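Local coordinates for fibrinogen alpha subunit (Gallus gallus, PDB 1M1J), which is probably cleaved by thrombin to give monomers that polymerise, with the fibrinogen beta and gamma chains, into the insoluble fibrin matrix of blood clots, at residues 143-148 / 181-186. Residues are numbered along the deposited sequence; the frame is centred on the assembly and turned at random.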
loop_
_atom_site.group_PDB
_atom_site.type_symbol
_atom_site.label_atom_id
_atom_site.label_comp_id
_atom_site.label_asym_id
_atom_site.label_seq_id
_atom_site.Cartn_x
_atom_site.Cartn_y
_atom_site.Cartn_z
ATOM N N GLU D 143 92.014 90.455 41.945
ATOM C CA GLU D 143 93.302 90.949 41.501
ATOM C C GLU D 143 93.558 92.320 42.107
ATOM O O GLU D 143 94.707 92.714 42.311
ATOM C CB GLU D 143 93.392 90.980 39.969
ATOM C CG GLU D 143 92.426 91.888 39.247
ATOM C CD GLU D 143 92.526 91.727 37.730
ATOM O OE1 GLU D 143 93.608 92.009 37.172
ATOM O OE2 GLU D 143 91.530 91.311 37.094
ATOM N N GLN D 144 92.484 93.040 42.416
ATOM C CA GLN D 144 92.620 94.348 43.043
ATOM C C GLN D 144 93.114 94.130 44.476
ATOM O O GLN D 144 93.958 94.875 44.969
ATOM C CB GLN D 144 91.281 95.094 43.045
ATOM C CG GLN D 144 91.321 96.429 43.781
ATOM C CD GLN D 144 90.090 97.271 43.530
ATOM O OE1 GLN D 144 89.850 97.727 42.403
ATOM N NE2 GLN D 144 89.292 97.483 44.578
ATOM N N VAL D 145 92.597 93.100 45.141
ATOM C CA VAL D 145 93.029 92.803 46.500
ATOM C C VAL D 145 94.511 92.431 46.496
ATOM O O VAL D 145 95.181 92.513 47.522
ATOM C CB VAL D 145 92.219 91.644 47.118
ATOM C CG1 VAL D 145 92.840 91.213 48.433
ATOM C CG2 VAL D 145 90.787 92.085 47.366
ATOM N N VAL D 146 95.025 92.019 45.342
ATOM C CA VAL D 146 96.438 91.658 45.235
ATOM C C VAL D 146 97.291 92.914 45.081
ATOM O O VAL D 146 98.270 93.102 45.802
ATOM C CB VAL D 146 96.695 90.706 44.023
ATOM C CG1 VAL D 146 98.177 90.716 43.625
ATOM C CG2 VAL D 146 96.285 89.292 44.391
ATOM N N GLU D 147 96.909 93.764 44.136
ATOM C CA GLU D 147 97.623 95.003 43.875
ATOM C C GLU D 147 97.592 95.907 45.098
ATOM O O GLU D 147 98.565 96.596 45.393
ATOM C CB GLU D 147 96.985 95.730 42.695
ATOM C CG GLU D 147 97.687 97.012 42.287
ATOM C CD GLU D 147 97.025 97.659 41.084
ATOM O OE1 GLU D 147 97.567 98.651 40.550
ATOM O OE2 GLU D 147 95.953 97.168 40.671
ATOM N N MET D 148 96.466 95.886 45.804
ATOM C CA MET D 148 96.271 96.709 46.987
ATOM C C MET D 148 97.181 96.286 48.135
ATOM O O MET D 148 97.872 97.118 48.714
ATOM C CB MET D 148 94.808 96.640 47.432
ATOM C CG MET D 148 94.361 97.786 48.324
ATOM S SD MET D 148 94.218 99.366 47.460
ATOM C CE MET D 148 95.848 99.975 47.633
ATOM N N ASN D 181 91.144 88.986 56.172
ATOM C CA ASN D 181 89.730 88.960 56.507
ATOM C C ASN D 181 88.942 89.197 55.217
ATOM O O ASN D 181 87.852 88.653 55.021
ATOM C CB ASN D 181 89.419 90.044 57.537
ATOM C CG ASN D 181 88.050 89.877 58.160
ATOM O OD1 ASN D 181 87.708 90.561 59.123
ATOM N ND2 ASN D 181 87.255 88.963 57.612
ATOM N N ILE D 182 89.504 90.015 54.334
ATOM C CA ILE D 182 88.871 90.293 53.056
ATOM C C ILE D 182 88.955 89.023 52.236
ATOM O O ILE D 182 87.965 88.576 51.661
ATOM C CB ILE D 182 89.609 91.393 52.276
ATOM C CG1 ILE D 182 89.521 92.716 53.028
ATOM C CG2 ILE D 182 89.034 91.511 50.880
ATOM C CD1 ILE D 182 88.116 93.092 53.412
ATOM N N GLN D 183 90.151 88.445 52.190
ATOM C CA GLN D 183 90.378 87.221 51.434
ATOM C C GLN D 183 89.499 86.102 51.976
ATOM O O GLN D 183 89.218 85.125 51.282
ATOM C CB GLN D 183 91.849 86.815 51.506
ATOM C CG GLN D 183 92.228 85.745 50.497
ATOM C CD GLN D 183 91.991 86.182 49.054
ATOM O OE1 GLN D 183 92.746 86.990 48.496
ATOM N NE2 GLN D 183 90.932 85.650 48.446
ATOM N N LYS D 184 89.064 86.250 53.220
ATOM C CA LYS D 184 88.200 85.256 53.824
ATOM C C LYS D 184 86.865 85.310 53.082
ATOM O O LYS D 184 86.293 84.276 52.736
ATOM C CB LYS D 184 87.998 85.568 55.304
ATOM C CG LYS D 184 87.601 84.370 56.146
ATOM C CD LYS D 184 87.578 84.724 57.630
ATOM C CE LYS D 184 88.901 85.343 58.088
ATOM N NZ LYS D 184 90.082 84.491 57.756
ATOM N N HIS D 185 86.379 86.523 52.829
ATOM C CA HIS D 185 85.120 86.711 52.112
ATOM C C HIS D 185 85.204 86.254 50.661
ATOM O O HIS D 185 84.336 85.526 50.193
ATOM C CB HIS D 185 84.693 88.178 52.141
ATOM C CG HIS D 185 84.179 88.634 53.469
ATOM N ND1 HIS D 185 83.234 87.929 54.182
ATOM C CD2 HIS D 185 84.449 89.743 54.197
ATOM C CE1 HIS D 185 82.943 88.584 55.291
ATOM N NE2 HIS D 185 83.666 89.688 55.323
ATOM N N LEU D 186 86.238 86.691 49.946
ATOM C CA LEU D 186 86.406 86.309 48.545
ATOM C C LEU D 186 86.266 84.803 48.346
ATOM O O LEU D 186 85.636 84.353 47.386
ATOM C CB LEU D 186 87.770 86.760 48.017
ATOM C CG LEU D 186 87.949 88.218 47.595
ATOM C CD1 LEU D 186 87.087 88.532 46.384
ATOM C CD2 LEU D 186 87.586 89.109 48.755
#
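Val-145 meets Ile-182 where the alpha chain of fibrinogen folds back on its own coiled coil, a worked example of how a fourth helix can be added to a three-chain bundle. Helix 82-160 is the alpha strand of the long coiled coil; after the turn, helix 178-191 runs back along it and supplies the fourth strand. Contact between 143-148 and 181-186 is sparse, about 122 Å² in all, with Val-145 and Gln-183 the closest pair of CA atoms at 7.9 Å. The packed part is apolar and buried: Val-145 points its side chain at the returning helix and meets Ile-182 there. Leu-186, a neighbour on the returning helix, packs on helix 82-160 about a turn further back, at Gln-138, Ile-141 and Gln-142. Tyr-179 packs on Val-145 from the same returning helix, and side chains of another protein chain cover Ile-182 and Leu-186. The looser flank belongs to Gln-183, partly exposed, which lies beside Val-145 without a hydrogen bond between the two segments. In Ile-182 the longer branch leads away from Val-145, and CG2, anti to the backbone N, is left to make the touch, reaching Val-145 CG2 at 4.0 Å.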